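Local atomic coordinates of thiosulfate sulfurtransferase YnjE (Escherichia coli, PDB entry 2WLR), a protein that catalyses the transfer of sulfur from thiosulfate to cyanide, giving thiocyanate and sulfite, through a cysteine persulfide intermediate. Residues Leu51-Leu56 with Ala90-Leu95; Trp55-Met59 with His334-Gly338; His202-Leu208 with Val228-Leu234; Lys312-Ala316 with Asn402-Thr406. One frame throughout, in Å; residues are numbered along the deposited sequence.

Interaction 1 (Leu51-Leu56 with Ala90-Leu95); sequences LSASWL and AVKTRL
The guanidinium of Arg94 meets Leu56 in two ways. CD2 of Leu56 lies over one of its faces, and the Leu56 carbonyl oxygen sits at its edge, almost in the guanidinium plane. Here a helix of the first rhodanese domain, 85-97, packs against the loop that follows strand 49-50. NH1 of Arg94 donates to Leu56 O at 2.9 Å. The bond is bent, and NH1 stands 42° above the carbonyl plane. The Arg94 chain bends at chi2 (-68°) and chi3 (-63°), which brings its end back to the loop. NH2 of the same group bonds Met59 O, giving the arginine two backbone carbonyls. With alanine at this position, the carbonyls of Leu56 and Met59 would probably lose a donor and the Leu56 methyls part of their cover. The rest is mostly aliphatic packing. Leu56 CD1 rests 3.7 Å from Ala90 O and touches the methyl of Ala90 and CG2 of Val91. CD2 of Leu51 meets CD2 of Leu95, the side chains pointing opposite ways. The gamma carbons of Val91 divide the work: CG1 meets Leu51 CD2 at 3.9 Å, CG2 lies 3.6 Å from Leu51 O.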
loop_
_atom_site.group_PDB
_atom_site.type_symbol
_atom_site.label_atom_id
_atom_site.label_comp_id
_atom_site.label_asym_id
_atom_site.label_seq_id
_atom_site.Cartn_x
_atom_site.Cartn_y
_atom_site.Cartn_z
ATOM N N LEU A 51 4.370 4.271 -15.593
ATOM C CA LEU A 51 5.771 3.878 -15.729
ATOM C C LEU A 51 6.574 5.115 -15.430
ATOM O O LEU A 51 6.868 5.915 -16.327
ATOM C CB LEU A 51 6.082 3.329 -17.123
ATOM C CG LEU A 51 7.484 2.741 -17.324
ATOM C CD1 LEU A 51 7.803 1.608 -16.350
ATOM C CD2 LEU A 51 7.682 2.254 -18.769
ATOM N N SER A 52 6.868 5.317 -14.164
ATOM C CA SER A 52 7.553 6.528 -13.733
ATOM C C SER A 52 8.978 6.559 -14.246
ATOM O O SER A 52 9.728 5.591 -14.030
ATOM C CB SER A 52 7.527 6.635 -12.241
ATOM O OG SER A 52 8.098 7.845 -11.836
ATOM N N ALA A 53 9.394 7.668 -14.843
ATOM C CA ALA A 53 10.785 7.785 -15.308
ATOM C C ALA A 53 11.755 7.589 -14.155
ATOM O O ALA A 53 12.831 7.087 -14.358
ATOM C CB ALA A 53 11.054 9.126 -15.983
ATOM N N SER A 54 11.366 7.985 -12.943
ATOM C CA SER A 54 12.196 7.814 -11.746
ATOM C C SER A 54 12.448 6.365 -11.359
ATOM O O SER A 54 13.335 6.106 -10.551
ATOM C CB SER A 54 11.569 8.545 -10.562
ATOM O OG SER A 54 10.328 7.977 -10.198
ATOM N N TRP A 55 11.694 5.423 -11.923
ATOM C CA TRP A 55 11.953 4.017 -11.651
ATOM C C TRP A 55 12.969 3.379 -12.551
ATOM O O TRP A 55 13.462 2.297 -12.234
ATOM C CB TRP A 55 10.688 3.179 -11.847
ATOM C CG TRP A 55 9.486 3.582 -11.066
ATOM C CD1 TRP A 55 9.445 4.345 -9.954
ATOM C CD2 TRP A 55 8.148 3.178 -11.334
ATOM N NE1 TRP A 55 8.134 4.488 -9.532
ATOM C CE2 TRP A 55 7.328 3.742 -10.347
ATOM C CE3 TRP A 55 7.570 2.378 -12.310
ATOM C CZ2 TRP A 55 5.927 3.588 -10.380
ATOM C CZ3 TRP A 55 6.221 2.201 -12.311
ATOM C CH2 TRP A 55 5.416 2.807 -11.352
ATOM N N LEU A 56 13.250 4.000 -13.689
ATOM C CA LEU A 56 13.996 3.330 -14.760
ATOM C C LEU A 56 15.393 2.855 -14.371
ATOM O O LEU A 56 15.786 1.790 -14.810
ATOM C CB LEU A 56 14.074 4.206 -16.001
ATOM C CG LEU A 56 12.731 4.455 -16.683
ATOM C CD1 LEU A 56 12.906 5.545 -17.742
ATOM C CD2 LEU A 56 12.128 3.168 -17.266
ATOM N N ALA A 90 12.826 10.033 -21.430
ATOM C CA ALA A 90 13.531 8.929 -20.770
ATOM C C ALA A 90 12.784 7.616 -20.962
ATOM O O ALA A 90 13.350 6.566 -21.297
ATOM C CB ALA A 90 13.685 9.215 -19.287
ATOM N N VAL A 91 11.482 7.649 -20.715
ATOM C CA VAL A 91 10.636 6.473 -20.906
ATOM C C VAL A 91 10.589 6.058 -22.384
ATOM O O VAL A 91 10.689 4.877 -22.694
ATOM C CB VAL A 91 9.212 6.711 -20.316
ATOM C CG1 VAL A 91 8.268 5.593 -20.703
ATOM C CG2 VAL A 91 9.327 6.876 -18.801
ATOM N N LYS A 92 10.445 7.033 -23.286
ATOM C CA LYS A 92 10.425 6.742 -24.728
ATOM C C LYS A 92 11.670 5.927 -25.103
ATOM O O LYS A 92 11.578 4.923 -25.794
ATOM C CB LYS A 92 10.382 8.023 -25.547
ATOM C CG LYS A 92 10.521 7.808 -27.051
ATOM C CD LYS A 92 11.128 9.018 -27.762
ATOM C CE LYS A 92 12.638 9.117 -27.486
ATOM N NZ LYS A 92 13.283 10.254 -28.206
ATOM N N THR A 93 12.809 6.341 -24.588
ATOM C CA THR A 93 14.083 5.741 -24.988
ATOM C C THR A 93 14.164 4.299 -24.503
ATOM O O THR A 93 14.522 3.405 -25.279
ATOM C CB THR A 93 15.230 6.604 -24.485
ATOM O OG1 THR A 93 15.138 7.890 -25.112
ATOM C CG2 THR A 93 16.588 5.991 -24.819
ATOM N N ARG A 94 13.786 4.037 -23.254
ATOM C CA ARG A 94 13.750 2.683 -22.728
ATOM C C ARG A 94 12.736 1.808 -23.466
ATOM O O ARG A 94 13.003 0.628 -23.742
ATOM C CB ARG A 94 13.502 2.639 -21.208
ATOM C CG ARG A 94 14.727 2.990 -20.349
ATOM C CD ARG A 94 15.848 1.956 -20.405
ATOM N NE ARG A 94 15.458 0.669 -19.877
ATOM C CZ ARG A 94 15.453 0.311 -18.599
ATOM N NH1 ARG A 94 15.784 1.158 -17.638
ATOM N NH2 ARG A 94 15.093 -0.925 -18.288
ATOM N N LEU A 95 11.571 2.371 -23.794
ATOM C CA LEU A 95 10.567 1.554 -24.475
ATOM C C LEU A 95 10.993 1.226 -25.899
ATOM O O LEU A 95 10.680 0.146 -26.404
ATOM C CB LEU A 95 9.194 2.238 -24.445
ATOM C CG LEU A 95 8.559 2.311 -23.066
ATOM C CD1 LEU A 95 7.277 3.092 -23.217
ATOM C CD2 LEU A 95 8.271 0.982 -22.436
#

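Interaction 2 (Trp55-Met59 with His334-Gly338); sequences WLDKM and HNPDG
Pro336 lies over one face of the Trp55 indole. Its CD is 4.0 Å from the centroid of the five-membered ring, a CH-pi contact only 24° off the ring normal. CB of Asn335 makes the matching contact over the six-membered ring of Trp55, at 4.1 Å from that centroid. Both carbons are on the same face, offset toward the rim. At the indole edge, Trp55 NE1 gives a weak, bent hydrogen bond to Asp337 OD2 at 3.2 Å. The carboxylate is turned 72° from the ring plane. Chi1 of Asp337 is 63°, with CG between the backbone N and the carbonyl carbon, and this brings OD2 to the indole N-H. The other oxygen, OD1, bonds Thr339 OG1. Two more side chains close on Pro336. CG of selenomethionine Met59 meets Pro336 CG at 3.7 Å, and Lys58 CE lies 3.5 Å from Pro336 O. The lysine bends at its end, and its NZ is held by a salt bridge to Asp57 OD1 and by Ser54 O. A type I beta turn from Asn335 to Gly338 presents residues 335-337 together. The contact joins two loops of different rhodanese domains. One runs from strand 49-50 to helix 61-70, whose Leu64 and Trp67 pack on Met59. The other lies between strand 319-320 and helix 343-351.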
loop_
_atom_site.group_PDB
_atom_site.type_symbol
_atom_site.label_atom_id
_atom_site.label_comp_id
_atom_site.label_asym_id
_atom_site.label_seq_id
_atom_site.Cartn_x
_atom_site.Cartn_y
_atom_site.Cartn_z
ATOM N N TRP A 55 11.694 5.423 -11.923
ATOM C CA TRP A 55 11.953 4.017 -11.651
ATOM C C TRP A 55 12.969 3.379 -12.551
ATOM O O TRP A 55 13.462 2.297 -12.234
ATOM C CB TRP A 55 10.688 3.179 -11.847
ATOM C CG TRP A 55 9.486 3.582 -11.066
ATOM C CD1 TRP A 55 9.445 4.345 -9.954
ATOM C CD2 TRP A 55 8.148 3.178 -11.334
ATOM N NE1 TRP A 55 8.134 4.488 -9.532
ATOM C CE2 TRP A 55 7.328 3.742 -10.347
ATOM C CE3 TRP A 55 7.570 2.378 -12.310
ATOM C CZ2 TRP A 55 5.927 3.588 -10.380
ATOM C CZ3 TRP A 55 6.221 2.201 -12.311
ATOM C CH2 TRP A 55 5.416 2.807 -11.352
ATOM N N LEU A 56 13.250 4.000 -13.689
ATOM C CA LEU A 56 13.996 3.330 -14.760
ATOM C C LEU A 56 15.393 2.855 -14.371
ATOM O O LEU A 56 15.786 1.790 -14.810
ATOM C CB LEU A 56 14.074 4.206 -16.001
ATOM C CG LEU A 56 12.731 4.455 -16.683
ATOM C CD1 LEU A 56 12.906 5.545 -17.742
ATOM C CD2 LEU A 56 12.128 3.168 -17.266
ATOM N N ASP A 57 16.076 3.628 -13.530
ATOM C CA ASP A 57 17.428 3.267 -13.051
ATOM C C ASP A 57 17.402 2.092 -12.083
ATOM O O ASP A 57 18.463 1.597 -11.671
ATOM C CB ASP A 57 18.134 4.489 -12.422
ATOM C CG ASP A 57 17.494 4.974 -11.131
ATOM O OD1 ASP A 57 16.428 4.480 -10.718
ATOM O OD2 ASP A 57 18.077 5.899 -10.500
ATOM N N LYS A 58 16.203 1.640 -11.713
ATOM C CA LYS A 58 16.036 0.463 -10.870
ATOM C C LYS A 58 15.268 -0.643 -11.571
ATOM O O LYS A 58 14.759 -1.569 -10.921
ATOM C CB LYS A 58 15.316 0.820 -9.570
ATOM C CG LYS A 58 16.148 1.732 -8.668
ATOM C CD LYS A 58 15.354 2.243 -7.470
ATOM C CE LYS A 58 14.200 3.178 -7.856
ATOM N NZ LYS A 58 14.650 4.479 -8.422
HETATM N N MSE A 59 15.141 -0.541 -12.881
HETATM C CA MSE A 59 14.503 -1.576 -13.669
HETATM C C MSE A 59 15.464 -2.079 -14.714
HETATM O O MSE A 59 15.868 -1.332 -15.608
HETATM C CB MSE A 59 13.293 -1.021 -14.403
HETATM C CG MSE A 59 12.121 -0.693 -13.510
HETATM SE SE MSE A 59 10.587 0.085 -14.388
HETATM C CE MSE A 59 9.860 -1.377 -15.261
ATOM N N HIS A 334 4.809 -3.713 -4.641
ATOM C CA HIS A 334 5.650 -2.505 -4.656
ATOM C C HIS A 334 6.195 -2.230 -6.038
ATOM O O HIS A 334 6.498 -3.151 -6.790
ATOM C CB HIS A 334 6.854 -2.648 -3.748
ATOM C CG HIS A 334 6.534 -2.832 -2.300
ATOM N ND1 HIS A 334 7.442 -3.358 -1.415
ATOM C CD2 HIS A 334 5.421 -2.557 -1.590
ATOM C CE1 HIS A 334 6.885 -3.431 -0.216
ATOM N NE2 HIS A 334 5.664 -2.930 -0.288
ATOM N N ASN A 335 6.246 -0.942 -6.384
ATOM C CA ASN A 335 7.011 -0.419 -7.505
ATOM C C ASN A 335 8.506 -0.486 -7.210
ATOM O O ASN A 335 8.910 -0.771 -6.077
ATOM C CB ASN A 335 6.592 1.043 -7.778
ATOM C CG ASN A 335 5.169 1.182 -8.261
ATOM O OD1 ASN A 335 4.430 2.056 -7.799
ATOM N ND2 ASN A 335 4.766 0.327 -9.147
ATOM N N PRO A 336 9.345 -0.137 -8.201
ATOM C CA PRO A 336 10.779 -0.215 -7.963
ATOM C C PRO A 336 11.291 0.745 -6.903
ATOM O O PRO A 336 12.386 0.545 -6.402
ATOM C CB PRO A 336 11.360 0.128 -9.325
ATOM C CG PRO A 336 10.362 -0.423 -10.288
ATOM C CD PRO A 336 9.047 -0.047 -9.641
ATOM N N ASP A 337 10.515 1.781 -6.566
ATOM C CA ASP A 337 10.871 2.728 -5.509
ATOM C C ASP A 337 10.175 2.442 -4.176
ATOM O O ASP A 337 10.251 3.260 -3.249
ATOM C CB ASP A 337 10.566 4.166 -5.964
ATOM C CG ASP A 337 9.087 4.408 -6.222
ATOM O OD1 ASP A 337 8.289 3.457 -6.011
ATOM O OD2 ASP A 337 8.759 5.558 -6.591
ATOM N N GLY A 338 9.487 1.308 -4.078
ATOM C CA GLY A 338 8.898 0.886 -2.835
ATOM C C GLY A 338 7.462 1.332 -2.596
ATOM O O GLY A 338 6.846 0.909 -1.646
#

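Interaction 3 (His202-Leu208 with Val228-Leu234); sequences HDTTVIL and VKDVRLL
Thr205 and Asp230 meet through their side chains, where two parallel lengths of chain run side by side. Thr205 OG1 donates to Asp230 OD2 at 2.8 Å, from above the carboxylate plane. The Thr205 methyl CG2 also rests against this carboxylate, 3.3 Å from OD2. Asp230 has CG anti to its backbone N (chi1 -178°), which carries the carboxylate across to Thr205. Arg232 then grips it side-on: NE donates to OD1 at 2.9 Å and NH2 to OD2 at 3.0 Å, each on a syn lone pair. OD2 thus accepts from both Thr205 and Arg232. Arg232 is extended from CG to NE, and its NH1 reaches Ala142 O. Replacing Asp230 by alanine is likely to leave the Thr205 hydroxyl without this acceptor and Arg232 without its counter-charge. On the other face of the sheet, Leu208 CD1 meets Val231 CG1 at 4.1 Å and Leu208 CB meets Leu233 CD2. Val206 CG2 packs on Val228 CG1. Helix 213-226 touches Val206, Leu208 and Val231. Farther out, the Lys229 chain runs beside the His202 ring and brings CE to its edge, 3.6 Å from CD2. His202 ND1 bonds Phe262 O. Water 1 accepts from Asp230 N and donates to His202 O, with a weaker bond to Thr204 O. Backbone N-H groups of Lys229, Val206, Arg232, Leu208 and Leu234 bond the carbonyls of His202, Asp230, Val206, Arg232 and Leu208 respectively. Strand 205-209, helix 213-226 and strand 231-234 form a beta-alpha-beta crossover in the parallel sheet of the second rhodanese domain.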
loop_
_atom_site.group_PDB
_atom_site.type_symbol
_atom_site.label_atom_id
_atom_site.label_comp_id
_atom_site.label_asym_id
_atom_site.label_seq_id
_atom_site.Cartn_x
_atom_site.Cartn_y
_atom_site.Cartn_z
ATOM N N HIS A 202 -9.576 10.499 18.722
ATOM C CA HIS A 202 -10.245 9.911 17.564
ATOM C C HIS A 202 -10.200 10.848 16.331
ATOM O O HIS A 202 -10.226 10.383 15.185
ATOM C CB HIS A 202 -11.675 9.490 17.918
ATOM C CG HIS A 202 -12.683 10.600 17.874
ATOM N ND1 HIS A 202 -12.774 11.566 18.852
ATOM C CD2 HIS A 202 -13.655 10.880 16.976
ATOM C CE1 HIS A 202 -13.763 12.396 18.557
ATOM N NE2 HIS A 202 -14.317 11.995 17.425
ATOM N N ASP A 203 -10.133 12.148 16.580
ATOM C CA ASP A 203 -10.147 13.161 15.530
ATOM C C ASP A 203 -8.776 13.756 15.271
ATOM O O ASP A 203 -8.665 14.792 14.609
ATOM C CB ASP A 203 -11.172 14.277 15.845
ATOM C CG ASP A 203 -10.909 14.991 17.152
ATOM O OD1 ASP A 203 -10.027 14.580 17.931
ATOM O OD2 ASP A 203 -11.633 15.996 17.387
ATOM N N THR A 204 -7.717 13.105 15.751
ATOM C CA THR A 204 -6.360 13.447 15.384
ATOM C C THR A 204 -5.988 12.661 14.133
ATOM O O THR A 204 -6.164 11.433 14.104
ATOM C CB THR A 204 -5.356 13.032 16.460
ATOM O OG1 THR A 204 -5.755 13.576 17.728
ATOM C CG2 THR A 204 -3.927 13.490 16.114
ATOM N N THR A 205 -5.504 13.347 13.102
ATOM C CA THR A 205 -4.981 12.664 11.914
ATOM C C THR A 205 -3.629 12.068 12.264
ATOM O O THR A 205 -2.770 12.735 12.795
ATOM C CB THR A 205 -4.811 13.595 10.713
ATOM O OG1 THR A 205 -6.086 14.129 10.354
ATOM C CG2 THR A 205 -4.203 12.825 9.501
ATOM N N VAL A 206 -3.432 10.795 11.937
ATOM C CA VAL A 206 -2.152 10.131 12.203
ATOM C C VAL A 206 -1.534 9.705 10.876
ATOM O O VAL A 206 -2.164 8.954 10.111
ATOM C CB VAL A 206 -2.311 8.952 13.130
ATOM C CG1 VAL A 206 -0.974 8.285 13.347
ATOM C CG2 VAL A 206 -2.949 9.361 14.500
ATOM N N ILE A 207 -0.326 10.165 10.624
ATOM C CA ILE A 207 0.448 9.757 9.451
ATOM C C ILE A 207 1.583 8.863 9.954
ATOM O O ILE A 207 2.484 9.325 10.637
ATOM C CB ILE A 207 0.956 10.973 8.646
ATOM C CG1 ILE A 207 -0.221 11.891 8.275
ATOM C CG2 ILE A 207 1.691 10.529 7.401
ATOM C CD1 ILE A 207 0.049 13.298 8.582
ATOM N N LEU A 208 1.551 7.605 9.583
ATOM C CA LEU A 208 2.543 6.623 9.977
ATOM C C LEU A 208 3.504 6.330 8.850
ATOM O O LEU A 208 3.129 6.289 7.658
ATOM C CB LEU A 208 1.854 5.322 10.421
ATOM C CG LEU A 208 1.199 5.404 11.807
ATOM C CD1 LEU A 208 -0.087 4.605 11.886
ATOM C CD2 LEU A 208 2.223 4.979 12.887
ATOM N N VAL A 228 -9.528 5.790 15.459
ATOM C CA VAL A 228 -8.885 6.971 14.850
ATOM C C VAL A 228 -9.470 7.116 13.434
ATOM O O VAL A 228 -9.381 6.202 12.636
ATOM C CB VAL A 228 -7.341 6.887 14.816
ATOM C CG1 VAL A 228 -6.739 8.197 14.267
ATOM C CG2 VAL A 228 -6.757 6.590 16.194
ATOM N N LYS A 229 -10.121 8.240 13.142
ATOM C CA LYS A 229 -10.876 8.383 11.915
ATOM C C LYS A 229 -9.972 8.505 10.692
ATOM O O LYS A 229 -10.247 7.884 9.655
ATOM C CB LYS A 229 -11.816 9.582 12.008
ATOM C CG LYS A 229 -12.893 9.452 13.073
ATOM C CD LYS A 229 -13.858 10.651 13.121
ATOM C CE LYS A 229 -15.203 10.255 13.739
ATOM N NZ LYS A 229 -15.979 9.289 12.879
ATOM N N ASP A 230 -8.926 9.301 10.806
ATOM C CA ASP A 230 -8.074 9.678 9.684
ATOM C C ASP A 230 -6.658 9.167 9.952
ATOM O O ASP A 230 -5.901 9.771 10.688
ATOM C CB ASP A 230 -8.154 11.195 9.484
ATOM C CG ASP A 230 -7.337 11.693 8.295
ATOM O OD1 ASP A 230 -6.829 10.852 7.520
ATOM O OD2 ASP A 230 -7.240 12.938 8.148
ATOM N N VAL A 231 -6.348 8.007 9.365
ATOM C CA VAL A 231 -5.057 7.360 9.467
ATOM C C VAL A 231 -4.524 7.198 8.035
ATOM O O VAL A 231 -5.223 6.687 7.141
ATOM C CB VAL A 231 -5.113 5.989 10.159
ATOM C CG1 VAL A 231 -3.736 5.383 10.242
ATOM C CG2 VAL A 231 -5.718 6.093 11.568
ATOM N N ARG A 232 -3.282 7.593 7.859
ATOM C CA ARG A 232 -2.607 7.623 6.571
ATOM C C ARG A 232 -1.231 7.009 6.691
ATOM O O ARG A 232 -0.671 6.888 7.795
ATOM C CB ARG A 232 -2.485 9.050 6.075
ATOM C CG ARG A 232 -3.791 9.770 6.114
ATOM C CD ARG A 232 -3.735 11.073 5.403
ATOM N NE ARG A 232 -4.874 11.908 5.702
ATOM C CZ ARG A 232 -5.150 13.032 5.052
ATOM N NH1 ARG A 232 -4.433 13.398 4.000
ATOM N NH2 ARG A 232 -6.162 13.779 5.466
ATOM N N LEU A 233 -0.688 6.604 5.545
ATOM C CA LEU A 233 0.667 6.040 5.463
ATOM C C LEU A 233 1.475 6.880 4.533
ATOM O O LEU A 233 0.981 7.359 3.524
ATOM C CB LEU A 233 0.665 4.652 4.836
ATOM C CG LEU A 233 0.001 3.522 5.597
ATOM C CD1 LEU A 233 0.100 2.216 4.765
ATOM C CD2 LEU A 233 0.614 3.355 6.987
ATOM N N LEU A 234 2.757 6.993 4.825
ATOM C CA LEU A 234 3.703 7.455 3.813
ATOM C C LEU A 234 4.016 6.331 2.835
ATOM O O LEU A 234 4.615 5.339 3.189
ATOM C CB LEU A 234 5.000 7.963 4.449
ATOM C CG LEU A 234 6.134 8.399 3.525
ATOM C CD1 LEU A 234 5.690 9.529 2.569
ATOM C CD2 LEU A 234 7.351 8.850 4.320
HETATM O O HOH W 1 -8.566 11.132 13.067
#

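Interaction 4 (Lys312-Ala316 with Asn402-Thr406); sequences KGEIA and NPVAT
Pro403 opens the contact by packing its CB on the methyl of Ala316 at 3.7 Å. The two segments form a short antiparallel pair of strands, 314-315 with 404-405, in the third rhodanese domain and apart from its parallel sheet. Pro403 O accepts from Ala316 N at 3.2 Å. The amide comes from well above the carbonyl plane, 45° out of it. Pro403 O also accepts from Trp396 NE1, so two donors share this oxygen. Val404 comes next, in a non-hydrogen-bonded pair with Ile315. Their side chains diverge, and each finds a tryptophan of helix 392-396: Trp393 for Val404, Trp396 for Ile315. CG1 of Val404, anti to the backbone N (chi1 171°), points back over the first strand and lies 3.6 Å from Glu314 O. It also touches CA of Gly313, where any beta carbon would collide with it. Ala405 forms the hydrogen-bonded pair with Glu314. Its N gives a fairly straight bond to Glu314 O at 2.8 Å, and its O receives Glu314 N at 3.0 Å. The Ala405 methyl packs on CA of Ala316 at 3.9 Å. The Glu314 carboxylate is bound elsewhere, OE1 to Ser292 OG and OE2 to Arg294 in a salt bridge and to Tyr364 OH, with its side chain about 8 Å from that of Arg370, a probable substrate-binding residue. OE2 also folds back, using its anti lone pair to accept the N-H of Ile315 at 3.0 Å.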
loop_
_atom_site.group_PDB
_atom_site.type_symbol
_atom_site.label_atom_id
_atom_site.label_comp_id
_atom_site.label_asym_id
_atom_site.label_seq_id
_atom_site.Cartn_x
_atom_site.Cartn_y
_atom_site.Cartn_z
ATOM N N LYS A 312 3.525 -26.175 9.295
ATOM C CA LYS A 312 3.653 -25.748 7.905
ATOM C C LYS A 312 2.363 -26.017 7.179
ATOM O O LYS A 312 1.632 -26.976 7.488
ATOM C CB LYS A 312 4.785 -26.512 7.212
ATOM C CG LYS A 312 6.142 -26.251 7.786
ATOM C CD LYS A 312 7.180 -27.159 7.116
ATOM C CE LYS A 312 8.585 -26.836 7.576
ATOM N NZ LYS A 312 9.564 -27.895 7.150
ATOM N N GLY A 313 2.065 -25.173 6.197
ATOM C CA GLY A 313 0.875 -25.303 5.415
ATOM C C GLY A 313 0.154 -23.981 5.400
ATOM O O GLY A 313 0.714 -22.956 5.819
ATOM N N GLU A 314 -1.084 -24.047 4.938
ATOM C CA GLU A 314 -1.948 -22.916 4.740
ATOM C C GLU A 314 -3.363 -23.246 5.186
ATOM O O GLU A 314 -3.761 -24.415 5.233
ATOM C CB GLU A 314 -1.948 -22.586 3.254
ATOM C CG GLU A 314 -2.584 -21.272 2.903
ATOM C CD GLU A 314 -1.971 -20.119 3.687
ATOM O OE1 GLU A 314 -1.088 -19.446 3.139
ATOM O OE2 GLU A 314 -2.323 -19.917 4.868
ATOM N N ILE A 315 -4.140 -22.206 5.493
ATOM C CA ILE A 315 -5.557 -22.349 5.796
ATOM C C ILE A 315 -6.279 -22.933 4.588
ATOM O O ILE A 315 -6.235 -22.381 3.470
ATOM C CB ILE A 315 -6.187 -21.001 6.209
ATOM C CG1 ILE A 315 -5.474 -20.462 7.453
ATOM C CG2 ILE A 315 -7.732 -21.144 6.386
ATOM C CD1 ILE A 315 -6.104 -19.228 8.056
ATOM N N ALA A 316 -6.944 -24.063 4.790
ATOM C CA ALA A 316 -7.662 -24.714 3.700
ATOM C C ALA A 316 -8.824 -23.845 3.239
ATOM O O ALA A 316 -9.663 -23.409 4.039
ATOM C CB ALA A 316 -8.176 -26.093 4.139
ATOM N N ASN A 402 -7.890 -27.805 12.815
ATOM C CA ASN A 402 -8.263 -26.842 11.782
ATOM C C ASN A 402 -7.736 -27.287 10.409
ATOM O O ASN A 402 -6.574 -27.636 10.316
ATOM C CB ASN A 402 -7.713 -25.461 12.120
ATOM C CG ASN A 402 -8.534 -24.760 13.162
ATOM O OD1 ASN A 402 -9.758 -24.893 13.194
ATOM N ND2 ASN A 402 -7.876 -23.979 13.995
ATOM N N PRO A 403 -8.588 -27.302 9.376
ATOM C CA PRO A 403 -8.183 -27.842 8.072
ATOM C C PRO A 403 -7.020 -27.086 7.441
ATOM O O PRO A 403 -7.031 -25.836 7.415
ATOM C CB PRO A 403 -9.438 -27.684 7.222
ATOM C CG PRO A 403 -10.569 -27.655 8.201
ATOM C CD PRO A 403 -10.015 -26.936 9.388
ATOM N N VAL A 404 -6.040 -27.843 6.948
ATOM C CA VAL A 404 -4.804 -27.321 6.357
ATOM C C VAL A 404 -4.704 -27.756 4.889
ATOM O O VAL A 404 -4.999 -28.922 4.543
ATOM C CB VAL A 404 -3.533 -27.806 7.147
ATOM C CG1 VAL A 404 -2.228 -27.454 6.402
ATOM C CG2 VAL A 404 -3.504 -27.246 8.558
ATOM N N ALA A 405 -4.311 -26.826 4.015
ATOM C CA ALA A 405 -4.001 -27.141 2.609
ATOM C C ALA A 405 -2.499 -27.065 2.416
ATOM O O ALA A 405 -1.821 -26.261 3.055
ATOM C CB ALA A 405 -4.678 -26.176 1.655
ATOM N N THR A 406 -1.968 -27.899 1.529
ATOM C CA THR A 406 -0.541 -27.923 1.292
ATOM C C THR A 406 -0.244 -28.257 -0.161
ATOM O O THR A 406 -1.107 -28.756 -0.874
ATOM C CB THR A 406 0.160 -28.934 2.211
ATOM O OG1 THR A 406 1.575 -28.701 2.203
ATOM C CG2 THR A 406 -0.121 -30.362 1.767
#

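Interaction 3 is the most buried of the four, while interactions 1, 2 and 4 are partly buried. Interactions 1 and 2 share Trp55 and Leu56 and start from the same loop. Through interaction 1 it packs within the first rhodanese domain, mainly by aliphatic groups; through interaction 2 it reaches the third, by a proline ring and an asparagine CB over an indole face. Met59 ties the two together, its selenium packing on Leu51. Interactions 3 and 4 rely on backbone bonding, parallel within a sheet core and antiparallel in a short outlying pair. Each has a carboxylate paired with arginine. Their nearest atoms are about 22 Å apart.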